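Local coordinates for [4Fe-4S]-dependent U34-ARNt thiolase (Methanococcus maripaludis, PDB 6SCY), which binds a [4Fe-4S] cluster, probably also ATP and tRNA, and is thought to replace oxygen by sulfur at uridine 34 of tRNA, at residues A[34-38]-A[68-72]; A[176-180]-A[240-245]; A[154-158]-A[200-204]; A[190-195]-A[269-275]. One frame throughout, in Å; residues are numbered along the deposited sequence. Where two conformers were deposited one is given.

Interaction 1 (A[34-38]-A[68-72]); sequences KRKVR and LLNEY
Tyr72, Lys34 and Val37 lie at the heart of a helix-helix packing contact that joins helix 26-41, which starts at the N-terminal zinc site, to helix 60-75 of the PP-loop fold. The two segments cross at 81°, their axes 11.4 Å apart at closest approach, and the long side chains of Tyr72 and Lys34 span much of the gap. In the conformer described, one of two deposited, the OH of Tyr72 donates to Lys34 O over 2.8 Å. The donor lies in the carbonyl plane on a lone pair, with a C=O...O angle of 117°. The same oxygen takes the helical bond from Arg38 N, so two donors grip it. Val37 CG1 and Arg38 NH2 meet the phenol ring near its plane, at its edge, on the CE2 and CE1 sides respectively; NH2 is 3.4 Å from Tyr72 CE1. A bend at chi3 (-77°) of Arg38 helps to bring the guanidinium there. Beside the phenol, Val37 CG2 packs 3.9 Å from Leu68 CD1, while Leu68 CD2 touches Lys34 CG. The lysine then runs on extended to a long salt bridge, NZ to Glu71 OE1, 3.8 Å. Helix 60-75 follows the strand and loop that hold the predicted ATP-binding residues Gly55 to Ser57, as expected of a PP-loop ATPase fold.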
loop_
_atom_site.group_PDB
_atom_site.type_symbol
_atom_site.label_atom_id
_atom_site.label_comp_id
_atom_site.label_asym_id
_atom_site.label_seq_id
_atom_site.Cartn_x
_atom_site.Cartn_y
_atom_site.Cartn_z
ATOM N N LYS A 34 -4.363 8.715 -27.217
ATOM C CA LYS A 34 -4.077 7.673 -28.206
ATOM C C LYS A 34 -2.621 7.211 -28.087
ATOM O O LYS A 34 -2.358 6.020 -28.215
ATOM C CB LYS A 34 -4.355 8.173 -29.634
ATOM C CG LYS A 34 -5.819 8.115 -30.042
ATOM C CD LYS A 34 -6.051 8.787 -31.397
ATOM C CE LYS A 34 -7.510 8.699 -31.827
ATOM N NZ LYS A 34 -7.805 9.532 -33.021
ATOM N N ARG A 35 -1.689 8.149 -27.825
ATOM C CA ARG A 35 -0.254 7.893 -27.672
ATOM C C ARG A 35 0.030 7.069 -26.409
ATOM O O ARG A 35 0.860 6.163 -26.461
ATOM C CB ARG A 35 0.526 9.228 -27.647
ATOM C CG ARG A 35 2.045 9.098 -27.472
ATOM C CD ARG A 35 2.626 10.233 -26.644
ATOM N NE ARG A 35 2.251 10.151 -25.230
ATOM C CZ ARG A 35 2.991 9.578 -24.284
ATOM N NH1 ARG A 35 4.155 9.014 -24.589
ATOM N NH2 ARG A 35 2.571 9.558 -23.025
ATOM N N LYS A 36 -0.649 7.391 -25.290
ATOM C CA LYS A 36 -0.505 6.711 -24.004
ATOM C C LYS A 36 -1.064 5.289 -24.052
ATOM O O LYS A 36 -0.484 4.400 -23.427
ATOM C CB LYS A 36 -1.207 7.511 -22.907
ATOM C CG LYS A 36 -0.372 7.742 -21.666
ATOM C CD LYS A 36 -1.036 8.815 -20.788
ATOM C CE LYS A 36 -0.165 10.017 -20.445
ATOM N NZ LYS A 36 0.111 10.888 -21.623
ATOM N N VAL A 37 -2.191 5.080 -24.786
ATOM C CA VAL A 37 -2.852 3.777 -24.977
ATOM C C VAL A 37 -1.973 2.907 -25.883
ATOM O O VAL A 37 -1.797 1.724 -25.601
ATOM C CB VAL A 37 -4.315 3.920 -25.497
ATOM C CG1 VAL A 37 -4.895 2.583 -25.951
ATOM C CG2 VAL A 37 -5.215 4.551 -24.439
ATOM N N ARG A 38 -1.385 3.512 -26.935
ATOM C CA ARG A 38 -0.465 2.863 -27.874
ATOM C C ARG A 38 0.776 2.382 -27.113
ATOM O O ARG A 38 1.303 1.312 -27.415
ATOM C CB ARG A 38 -0.073 3.835 -28.999
ATOM C CG ARG A 38 0.490 3.167 -30.250
ATOM C CD ARG A 38 0.760 4.162 -31.373
ATOM N NE ARG A 38 -0.471 4.581 -32.056
ATOM C CZ ARG A 38 -0.893 5.840 -32.151
ATOM N NH1 ARG A 38 -0.186 6.829 -31.612
ATOM N NH2 ARG A 38 -2.022 6.121 -32.790
ATOM N N LEU A 68 -11.157 3.390 -29.380
ATOM C CA LEU A 68 -9.717 3.525 -29.590
ATOM C C LEU A 68 -9.179 2.300 -30.325
ATOM O O LEU A 68 -8.663 2.451 -31.430
ATOM C CB LEU A 68 -8.957 3.811 -28.272
ATOM C CG LEU A 68 -9.281 5.133 -27.534
ATOM C CD1 LEU A 68 -8.660 5.152 -26.141
ATOM C CD2 LEU A 68 -8.845 6.366 -28.331
ATOM N N LEU A 69 -9.411 1.089 -29.778
ATOM C CA LEU A 69 -9.000 -0.180 -30.381
ATOM C C LEU A 69 -9.483 -0.309 -31.820
ATOM O O LEU A 69 -8.709 -0.733 -32.675
ATOM C CB LEU A 69 -9.494 -1.382 -29.562
ATOM C CG LEU A 69 -8.755 -1.722 -28.273
ATOM C CD1 LEU A 69 -9.543 -2.709 -27.453
ATOM C CD2 LEU A 69 -7.394 -2.298 -28.555
ATOM N N ASN A 70 -10.742 0.087 -32.095
ATOM C CA ASN A 70 -11.309 0.040 -33.450
ATOM C C ASN A 70 -10.577 0.961 -34.422
ATOM O O ASN A 70 -10.321 0.546 -35.545
ATOM C CB ASN A 70 -12.819 0.298 -33.455
ATOM C CG ASN A 70 -13.419 0.356 -34.836
ATOM O OD1 ASN A 70 -13.685 1.436 -35.363
ATOM N ND2 ASN A 70 -13.625 -0.797 -35.461
ATOM N N GLU A 71 -10.210 2.184 -33.977
ATOM C CA GLU A 71 -9.470 3.163 -34.778
ATOM C C GLU A 71 -8.160 2.557 -35.273
ATOM O O GLU A 71 -7.824 2.728 -36.452
ATOM C CB GLU A 71 -9.189 4.450 -33.978
ATOM C CG GLU A 71 -10.387 5.365 -33.841
ATOM C CD GLU A 71 -10.604 6.309 -35.005
ATOM O OE1 GLU A 71 -9.723 7.171 -35.236
ATOM O OE2 GLU A 71 -11.661 6.201 -35.673
ATOM N N TYR A 72 -7.435 1.835 -34.379
ATOM C CA TYR A 72 -6.166 1.198 -34.718
ATOM C C TYR A 72 -6.381 0.048 -35.719
ATOM O O TYR A 72 -5.865 0.103 -36.830
ATOM C CB TYR A 72 -5.435 0.691 -33.450
ATOM C CG TYR A 72 -5.187 1.715 -32.355
ATOM C CD1 TYR A 72 -4.504 2.901 -32.622
ATOM C CD2 TYR A 72 -5.523 1.444 -31.035
ATOM C CE1 TYR A 72 -4.233 3.822 -31.610
ATOM C CE2 TYR A 72 -5.238 2.348 -30.013
ATOM C CZ TYR A 72 -4.599 3.539 -30.307
ATOM O OH TYR A 72 -4.329 4.434 -29.308
#

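Interaction 2 (A[176-180]-A[240-245]); sequences QAVMM and FRSEVS
Met180 and Val244 interlock where helix 171-184 of the PP-loop fold crosses helix 239-254, giving a steep helix-helix packing with a Met-aromatic contact at one end. The segment axes approach to 9.5 Å at 106°. The tight part is apolar. Val244 divides its two methyls between the neighbours: CG1 sits 3.8 Å from Met179 CB, and CG2 lies 3.8 Å from Met180 CG while also covering one face of the Phe240 ring toward its rim. Met180 runs past Phe240 in the opposite direction; a bend about its CG-SD bond turns the terminal methyl to the ring, CE to CD2 3.6 Å. Its sulfur is 5.3 Å from the ring centroid and 44° off the normal, an oblique approach. Ile183 packs on both Val244 and Phe240, and side chains of a neighbouring subunit, one of them with a ring, also meet Phe240.

The other side is looser and more polar; Gln176 is itself buried there, whereas Ala177 is exposed and Arg241 partly so. Arg241, extended from CG to NE, crosses Met180 and Gln176 at about right angles, with the backbone N of Ala177 over one face of its guanidinium. The one polar link between the segments is a weak hydrogen bond from Arg241 NE to Gln176 OE1, 3.5 Å long and bent to 139°. Asp173, a predicted ATP-binding residue, lies close to the arginine. At the far end of the same amide, Gln176 NE2 rests 3.4 Å from Ser245 CB.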
loop_
_atom_site.group_PDB
_atom_site.type_symbol
_atom_site.label_atom_id
_atom_site.label_comp_id
_atom_site.label_asym_id
_atom_site.label_seq_id
_atom_site.Cartn_x
_atom_site.Cartn_y
_atom_site.Cartn_z
ATOM N N GLN A 176 -7.271 1.854 -7.113
ATOM C CA GLN A 176 -8.207 1.460 -6.062
ATOM C C GLN A 176 -8.011 0.015 -5.653
ATOM O O GLN A 176 -7.917 -0.263 -4.459
ATOM C CB GLN A 176 -9.657 1.658 -6.533
ATOM C CG GLN A 176 -10.086 3.112 -6.589
ATOM C CD GLN A 176 -11.238 3.335 -7.526
ATOM O OE1 GLN A 176 -11.988 2.412 -7.873
ATOM N NE2 GLN A 176 -11.401 4.579 -7.956
ATOM N N ALA A 177 -7.985 -0.908 -6.637
ATOM C CA ALA A 177 -7.809 -2.342 -6.420
ATOM C C ALA A 177 -6.479 -2.663 -5.734
ATOM O O ALA A 177 -6.440 -3.532 -4.858
ATOM C CB ALA A 177 -7.916 -3.079 -7.744
ATOM N N VAL A 178 -5.404 -1.937 -6.111
ATOM C CA VAL A 178 -4.059 -2.075 -5.555
ATOM C C VAL A 178 -4.126 -1.666 -4.085
ATOM O O VAL A 178 -3.723 -2.444 -3.223
ATOM C CB VAL A 178 -3.018 -1.254 -6.366
ATOM C CG1 VAL A 178 -1.727 -1.063 -5.588
ATOM C CG2 VAL A 178 -2.727 -1.902 -7.713
ATOM N N MET A 179 -4.704 -0.481 -3.807
ATOM C CA MET A 179 -4.881 0.068 -2.463
ATOM C C MET A 179 -5.743 -0.845 -1.595
ATOM O O MET A 179 -5.441 -0.992 -0.414
ATOM C CB MET A 179 -5.470 1.487 -2.528
ATOM C CG MET A 179 -5.204 2.325 -1.290
ATOM S SD MET A 179 -3.488 2.909 -1.130
ATOM C CE MET A 179 -3.768 4.422 -0.289
ATOM N N MET A 180 -6.794 -1.468 -2.175
ATOM C CA MET A 180 -7.679 -2.404 -1.469
ATOM C C MET A 180 -6.870 -3.624 -1.019
ATOM O O MET A 180 -6.944 -4.004 0.148
ATOM C CB MET A 180 -8.867 -2.831 -2.357
ATOM C CG MET A 180 -10.009 -1.835 -2.371
ATOM S SD MET A 180 -11.356 -2.246 -3.525
ATOM C CE MET A 180 -12.244 -3.454 -2.588
ATOM N N PHE A 240 -16.605 -0.297 0.546
ATOM C CA PHE A 240 -15.152 -0.209 0.737
ATOM C C PHE A 240 -14.436 0.420 -0.462
ATOM O O PHE A 240 -13.578 1.284 -0.264
ATOM C CB PHE A 240 -14.543 -1.571 1.121
ATOM C CG PHE A 240 -13.065 -1.587 1.446
ATOM C CD1 PHE A 240 -12.516 -0.647 2.313
ATOM C CD2 PHE A 240 -12.238 -2.579 0.940
ATOM C CE1 PHE A 240 -11.156 -0.673 2.627
ATOM C CE2 PHE A 240 -10.877 -2.607 1.262
ATOM C CZ PHE A 240 -10.346 -1.651 2.101
ATOM N N ARG A 241 -14.818 0.016 -1.698
ATOM C CA ARG A 241 -14.254 0.556 -2.940
ATOM C C ARG A 241 -14.584 2.047 -3.073
ATOM O O ARG A 241 -13.716 2.818 -3.474
ATOM C CB ARG A 241 -14.715 -0.242 -4.178
ATOM C CG ARG A 241 -13.801 -0.043 -5.391
ATOM C CD ARG A 241 -14.186 -0.910 -6.575
ATOM N NE ARG A 241 -13.188 -0.837 -7.646
ATOM C CZ ARG A 241 -12.381 -1.835 -8.001
ATOM N NH1 ARG A 241 -11.505 -1.674 -8.979
ATOM N NH2 ARG A 241 -12.462 -3.012 -7.389
ATOM N N SER A 242 -15.810 2.459 -2.683
ATOM C CA SER A 242 -16.222 3.864 -2.700
ATOM C C SER A 242 -15.477 4.678 -1.620
ATOM O O SER A 242 -15.313 5.889 -1.778
ATOM C CB SER A 242 -17.736 3.997 -2.547
ATOM O OG SER A 242 -18.197 3.506 -1.301
ATOM N N GLU A 243 -14.997 4.006 -0.544
ATOM C CA GLU A 243 -14.215 4.629 0.528
ATOM C C GLU A 243 -12.768 4.773 0.051
ATOM O O GLU A 243 -12.178 5.841 0.225
ATOM C CB GLU A 243 -14.283 3.791 1.819
ATOM C CG GLU A 243 -13.842 4.547 3.067
ATOM C CD GLU A 243 -13.554 3.716 4.304
ATOM O OE1 GLU A 243 -14.420 2.903 4.703
ATOM O OE2 GLU A 243 -12.461 3.896 4.889
ATOM N N VAL A 244 -12.216 3.694 -0.568
ATOM C CA VAL A 244 -10.857 3.622 -1.127
ATOM C C VAL A 244 -10.687 4.624 -2.269
ATOM O O VAL A 244 -9.645 5.274 -2.343
ATOM C CB VAL A 244 -10.463 2.175 -1.527
ATOM C CG1 VAL A 244 -9.237 2.144 -2.438
ATOM C CG2 VAL A 244 -10.224 1.319 -0.294
ATOM N N SER A 245 -11.724 4.773 -3.131
ATOM C CA SER A 245 -11.717 5.719 -4.252
ATOM C C SER A 245 -11.547 7.144 -3.742
ATOM O O SER A 245 -10.776 7.906 -4.322
ATOM C CB SER A 245 -12.984 5.596 -5.093
ATOM O OG SER A 245 -14.136 5.998 -4.371
#

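Interaction 3 (A[154-158]-A[200-204]); sequences NRVSI and PKFVK
With CG opposite its own backbone nitrogen (chi1 175°), Asn154 swings its amide off the helix toward the loop, where OD1 meets the backbone N of Val203. Val203 has CG1 in the corresponding position, which turns CG2 to the helix, against Ser157 and Ile158. The bond from Val203 N to Asn154 OD1 is rather long at 3.3 Å but well aimed: the N-H...O angle is 160°, and the donor sits almost head-on to the amide carbonyl, at 174°. The same oxygen also lies 3.4 Å from Phe202 CD1; the two side chains cross at about a right angle, though the amide and ring planes are only moderately inclined. An alanine at Asn154 would remove this acceptor, and the N-H of Val203 would probably lose its bond to the helix, giving the loop more freedom to shift.

The contact lies in the PP-loop fold's parallel sheet region. Helix 141-159, which carries the cluster ligands Cys142 and Cys145 near its start, here packs close to its end against the loop leading into strand 204-206, outermost of the sheet within this chain. Further along the helix the contact is apolar. Ser157 offers CB, 3.8 Å from Val203 CG2, while its OG bonds back to Leu153 O. Ile158 slides past the valine in the opposite direction, CG1 to CG2 3.7 Å, and its CD1 ends beside Lys201 O. Ser157 also touches Leu165 and Ile84 of the inner strands 164-167 and 80-87.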
loop_
_atom_site.group_PDB
_atom_site.type_symbol
_atom_site.label_atom_id
_atom_site.label_comp_id
_atom_site.label_asym_id
_atom_site.label_seq_id
_atom_site.Cartn_x
_atom_site.Cartn_y
_atom_site.Cartn_z
ATOM N N ASN A 154 -13.091 -15.725 -20.660
ATOM C CA ASN A 154 -11.931 -16.528 -21.037
ATOM C C ASN A 154 -12.370 -17.657 -21.954
ATOM O O ASN A 154 -11.680 -17.954 -22.924
ATOM C CB ASN A 154 -11.210 -17.062 -19.788
ATOM C CG ASN A 154 -10.060 -18.005 -20.058
ATOM O OD1 ASN A 154 -9.012 -17.637 -20.597
ATOM N ND2 ASN A 154 -10.239 -19.250 -19.667
ATOM N N ARG A 155 -13.533 -18.263 -21.661
ATOM C CA ARG A 155 -14.061 -19.370 -22.446
ATOM C C ARG A 155 -14.697 -18.917 -23.762
ATOM O O ARG A 155 -14.770 -19.728 -24.688
ATOM C CB ARG A 155 -15.001 -20.260 -21.622
ATOM C CG ARG A 155 -14.326 -21.554 -21.157
ATOM C CD ARG A 155 -15.271 -22.458 -20.374
ATOM N NE ARG A 155 -14.712 -23.795 -20.153
ATOM C CZ ARG A 155 -14.872 -24.828 -20.980
ATOM N NH1 ARG A 155 -15.565 -24.687 -22.106
ATOM N NH2 ARG A 155 -14.335 -26.006 -20.691
ATOM N N VAL A 156 -15.137 -17.643 -23.866
ATOM C CA VAL A 156 -15.680 -17.113 -25.126
ATOM C C VAL A 156 -14.533 -16.708 -26.051
ATOM O O VAL A 156 -14.644 -16.873 -27.266
ATOM C CB VAL A 156 -16.763 -16.015 -24.979
ATOM C CG1 VAL A 156 -18.063 -16.612 -24.482
ATOM C CG2 VAL A 156 -16.325 -14.890 -24.068
ATOM N N SER A 157 -13.415 -16.215 -25.463
ATOM C CA SER A 157 -12.199 -15.808 -26.177
ATOM C C SER A 157 -11.462 -17.027 -26.742
ATOM O O SER A 157 -10.935 -16.956 -27.853
ATOM C CB SER A 157 -11.284 -14.989 -25.275
ATOM O OG SER A 157 -11.967 -13.844 -24.792
ATOM N N ILE A 158 -11.457 -18.151 -25.989
ATOM C CA ILE A 158 -10.861 -19.416 -26.417
ATOM C C ILE A 158 -11.715 -19.968 -27.570
ATOM O O ILE A 158 -11.154 -20.383 -28.586
ATOM C CB ILE A 158 -10.716 -20.413 -25.227
ATOM C CG1 ILE A 158 -9.557 -19.995 -24.303
ATOM C CG2 ILE A 158 -10.531 -21.879 -25.706
ATOM C CD1 ILE A 158 -9.610 -20.594 -22.861
ATOM N N PRO A 200 -1.047 -21.233 -21.142
ATOM C CA PRO A 200 -1.218 -22.207 -22.241
ATOM C C PRO A 200 -2.549 -22.058 -22.987
ATOM O O PRO A 200 -2.550 -21.768 -24.187
ATOM C CB PRO A 200 -1.073 -23.567 -21.539
ATOM C CG PRO A 200 -1.324 -23.297 -20.067
ATOM C CD PRO A 200 -1.462 -21.814 -19.847
ATOM N N LYS A 201 -3.678 -22.253 -22.271
ATOM C CA LYS A 201 -5.038 -22.121 -22.787
ATOM C C LYS A 201 -5.608 -20.731 -22.481
ATOM O O LYS A 201 -6.380 -20.215 -23.287
ATOM C CB LYS A 201 -5.954 -23.229 -22.235
ATOM C CG LYS A 201 -6.122 -23.249 -20.709
ATOM C CD LYS A 201 -7.191 -24.239 -20.294
ATOM C CE LYS A 201 -7.766 -23.925 -18.939
ATOM N NZ LYS A 201 -8.931 -24.799 -18.635
ATOM N N PHE A 202 -5.208 -20.126 -21.328
ATOM C CA PHE A 202 -5.641 -18.809 -20.844
ATOM C C PHE A 202 -5.271 -17.669 -21.798
ATOM O O PHE A 202 -4.099 -17.485 -22.114
ATOM C CB PHE A 202 -5.086 -18.554 -19.432
ATOM C CG PHE A 202 -5.571 -17.297 -18.750
ATOM C CD1 PHE A 202 -6.787 -17.276 -18.074
ATOM C CD2 PHE A 202 -4.790 -16.147 -18.738
ATOM C CE1 PHE A 202 -7.227 -16.116 -17.427
ATOM C CE2 PHE A 202 -5.233 -14.986 -18.092
ATOM C CZ PHE A 202 -6.447 -14.979 -17.440
ATOM N N VAL A 203 -6.284 -16.921 -22.265
ATOM C CA VAL A 203 -6.124 -15.775 -23.169
ATOM C C VAL A 203 -5.643 -14.601 -22.309
ATOM O O VAL A 203 -6.169 -14.394 -21.214
ATOM C CB VAL A 203 -7.438 -15.457 -23.944
ATOM C CG1 VAL A 203 -7.269 -14.275 -24.889
ATOM C CG2 VAL A 203 -7.930 -16.675 -24.719
ATOM N N LYS A 204 -4.632 -13.858 -22.792
ATOM C CA LYS A 204 -4.016 -12.739 -22.076
ATOM C C LYS A 204 -4.954 -11.550 -21.896
ATOM O O LYS A 204 -5.486 -11.023 -22.875
ATOM C CB LYS A 204 -2.709 -12.307 -22.765
ATOM C CG LYS A 204 -1.633 -11.815 -21.803
ATOM C CD LYS A 204 -1.548 -10.297 -21.720
ATOM C CE LYS A 204 -0.342 -9.871 -20.919
ATOM N NZ LYS A 204 -0.117 -8.404 -21.004
#

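Interaction 4 (A[190-195]-A[269-275]); sequences LAFLGK and LLEHIEL
Leu190, Leu193 and Leu270 build a small leucine cluster joining the short helix 188-192 of the PP-loop fold, with the turn after it, to the C-terminal end of helix 258-270. No hydrogen bond crosses between the segments; the core of the contact is made by leucine side chains. Leu190 sets CD1 3.8 Å from Leu269 CD2, the two side chains crossing at about a right angle, and its CD2 the same 3.8 Å from Leu270 CD1. Leu270 straddles the turn: its other methyl, CD2, packs 3.7 Å from Leu193 CB. Cutting Leu270 back to an alanine takes away both branches, and Leu190 and Leu193 would probably lose the surface they share. Tyr266, one helical turn earlier, backs the same two leucines, and Leu269 and Ile273 also meet a neighbouring subunit.

At Gly194 phi is positive (93°), a conformation in which a CB would press on the preceding carbonyl O. Next comes the more exposed edge: Leu275 brings CD2 to 3.5 Å from Lys195 N, while the lysine slides past it the opposite way, extended beyond CG. Its CE reaches 3.4 Å from Leu275 O, and NZ stops 4.3 Å from Glu274 OE2, beyond salt-bridge distance.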
loop_
_atom_site.group_PDB
_atom_site.type_symbol
_atom_site.label_atom_id
_atom_site.label_comp_id
_atom_site.label_asym_id
_atom_site.label_seq_id
_atom_site.Cartn_x
_atom_site.Cartn_y
_atom_site.Cartn_z
ATOM N N LEU A 190 -2.447 -11.466 -4.347
ATOM C CA LEU A 190 -1.294 -10.884 -5.042
ATOM C C LEU A 190 -0.523 -11.994 -5.774
ATOM O O LEU A 190 0.104 -11.722 -6.797
ATOM C CB LEU A 190 -0.380 -10.189 -4.015
ATOM C CG LEU A 190 0.627 -9.158 -4.533
ATOM C CD1 LEU A 190 0.747 -7.999 -3.574
ATOM C CD2 LEU A 190 2.003 -9.775 -4.732
ATOM N N ALA A 191 -0.561 -13.235 -5.233
ATOM C CA ALA A 191 0.095 -14.429 -5.785
ATOM C C ALA A 191 -0.561 -14.881 -7.100
ATOM O O ALA A 191 0.148 -15.343 -7.997
ATOM C CB ALA A 191 0.082 -15.561 -4.765
ATOM N N PHE A 192 -1.908 -14.695 -7.225
ATOM C CA PHE A 192 -2.702 -14.994 -8.428
ATOM C C PHE A 192 -2.187 -14.147 -9.598
ATOM O O PHE A 192 -2.064 -14.661 -10.710
ATOM C CB PHE A 192 -4.205 -14.719 -8.202
ATOM C CG PHE A 192 -4.995 -15.776 -7.460
ATOM C CD1 PHE A 192 -5.484 -15.532 -6.182
ATOM C CD2 PHE A 192 -5.298 -16.994 -8.062
ATOM C CE1 PHE A 192 -6.233 -16.500 -5.503
ATOM C CE2 PHE A 192 -6.044 -17.963 -7.382
ATOM C CZ PHE A 192 -6.507 -17.709 -6.107
ATOM N N LEU A 193 -1.864 -12.859 -9.327
ATOM C CA LEU A 193 -1.270 -11.931 -10.289
ATOM C C LEU A 193 0.176 -12.391 -10.482
ATOM O O LEU A 193 0.931 -12.495 -9.511
ATOM C CB LEU A 193 -1.317 -10.492 -9.753
ATOM C CG LEU A 193 -2.596 -9.720 -10.028
ATOM C CD1 LEU A 193 -3.503 -9.718 -8.814
ATOM C CD2 LEU A 193 -2.285 -8.295 -10.436
ATOM N N GLY A 194 0.521 -12.732 -11.715
ATOM C CA GLY A 194 1.823 -13.299 -12.042
ATOM C C GLY A 194 1.728 -14.814 -12.008
ATOM O O GLY A 194 0.614 -15.351 -11.966
ATOM N N LYS A 195 2.892 -15.517 -12.002
ATOM C CA LYS A 195 3.030 -16.990 -12.009
ATOM C C LYS A 195 2.532 -17.613 -13.321
ATOM O O LYS A 195 3.320 -18.240 -14.034
ATOM C CB LYS A 195 2.390 -17.662 -10.776
ATOM C CG LYS A 195 3.343 -17.865 -9.610
ATOM C CD LYS A 195 2.788 -18.900 -8.642
ATOM C CE LYS A 195 3.670 -19.095 -7.436
ATOM N NZ LYS A 195 3.250 -20.272 -6.635
ATOM N N LEU A 269 6.720 -4.266 -7.662
ATOM C CA LEU A 269 6.556 -5.225 -6.566
ATOM C C LEU A 269 6.314 -6.618 -7.139
ATOM O O LEU A 269 6.977 -7.566 -6.722
ATOM C CB LEU A 269 5.361 -4.792 -5.695
ATOM C CG LEU A 269 5.233 -5.386 -4.300
ATOM C CD1 LEU A 269 4.822 -4.320 -3.303
ATOM C CD2 LEU A 269 4.220 -6.525 -4.278
ATOM N N LEU A 270 5.384 -6.727 -8.109
ATOM C CA LEU A 270 4.985 -7.975 -8.754
ATOM C C LEU A 270 6.094 -8.650 -9.586
ATOM O O LEU A 270 6.004 -9.856 -9.836
ATOM C CB LEU A 270 3.726 -7.742 -9.601
ATOM C CG LEU A 270 2.692 -8.859 -9.580
ATOM C CD1 LEU A 270 1.796 -8.761 -8.360
ATOM C CD2 LEU A 270 1.845 -8.819 -10.826
ATOM N N GLU A 271 7.127 -7.883 -10.013
ATOM C CA GLU A 271 8.247 -8.418 -10.799
ATOM C C GLU A 271 9.397 -8.945 -9.907
ATOM O O GLU A 271 10.228 -9.720 -10.390
ATOM C CB GLU A 271 8.737 -7.424 -11.877
ATOM C CG GLU A 271 9.280 -6.099 -11.365
ATOM C CD GLU A 271 9.507 -5.037 -12.425
ATOM O OE1 GLU A 271 10.676 -4.632 -12.617
ATOM O OE2 GLU A 271 8.517 -4.602 -13.055
ATOM N N HIS A 272 9.425 -8.549 -8.614
ATOM C CA HIS A 272 10.413 -9.001 -7.628
ATOM C C HIS A 272 9.759 -9.762 -6.452
ATOM O O HIS A 272 10.204 -9.648 -5.312
ATOM C CB HIS A 272 11.295 -7.836 -7.131
ATOM C CG HIS A 272 11.793 -6.913 -8.203
ATOM N ND1 HIS A 272 12.241 -7.382 -9.432
ATOM C CD2 HIS A 272 11.936 -5.571 -8.171
ATOM C CE1 HIS A 272 12.610 -6.309 -10.109
ATOM N NE2 HIS A 272 12.447 -5.196 -9.392
ATOM N N ILE A 273 8.694 -10.529 -6.739
ATOM C CA ILE A 273 7.960 -11.308 -5.741
ATOM C C ILE A 273 8.070 -12.822 -6.021
ATOM O O ILE A 273 8.279 -13.217 -7.173
ATOM C CB ILE A 273 6.491 -10.800 -5.605
ATOM C CG1 ILE A 273 5.893 -11.104 -4.221
ATOM C CG2 ILE A 273 5.577 -11.296 -6.732
ATOM C CD1 ILE A 273 5.986 -9.979 -3.232
ATOM N N GLU A 274 7.933 -13.650 -4.952
ATOM C CA GLU A 274 7.995 -15.122 -4.930
ATOM C C GLU A 274 7.102 -15.776 -5.995
ATOM O O GLU A 274 5.894 -15.520 -6.043
ATOM C CB GLU A 274 7.689 -15.639 -3.502
ATOM C CG GLU A 274 7.169 -17.068 -3.367
ATOM C CD GLU A 274 5.662 -17.252 -3.285
ATOM O OE1 GLU A 274 4.922 -16.240 -3.245
ATOM O OE2 GLU A 274 5.219 -18.425 -3.260
ATOM N N LEU A 275 7.716 -16.613 -6.849
ATOM C CA LEU A 275 7.031 -17.322 -7.929
ATOM C C LEU A 275 7.222 -18.827 -7.772
ATOM O O LEU A 275 6.983 -19.366 -6.691
ATOM C CB LEU A 275 7.543 -16.848 -9.301
ATOM C CG LEU A 275 7.272 -15.381 -9.654
ATOM C CD1 LEU A 275 8.507 -14.720 -10.224
ATOM C CD2 LEU A 275 6.105 -15.246 -10.607
#

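Overall arrangement
Interactions 2 and 4 are neighbours, their nearest atoms about 7 Å apart, and use consecutive helices on both sides: 171-184 then 188-192, and 239-254 then 258-270. Together they attach the C-terminal helices to the PP-loop fold, and a second subunit reaches both. Interactions 3 and 4 have their nearest atoms about 8 Å apart; the segments of interaction 3 alternate along the chain with those of interactions 2 and 4. Interaction 1 closes before the others open and lies across the chain's centre from interaction 2, nearest atoms about 17 Å apart. Interaction 2 is near the iron-sulfur cluster, about 9 Å from the Arg241 side chain, whereas interaction 4 is remote from the annotated sites.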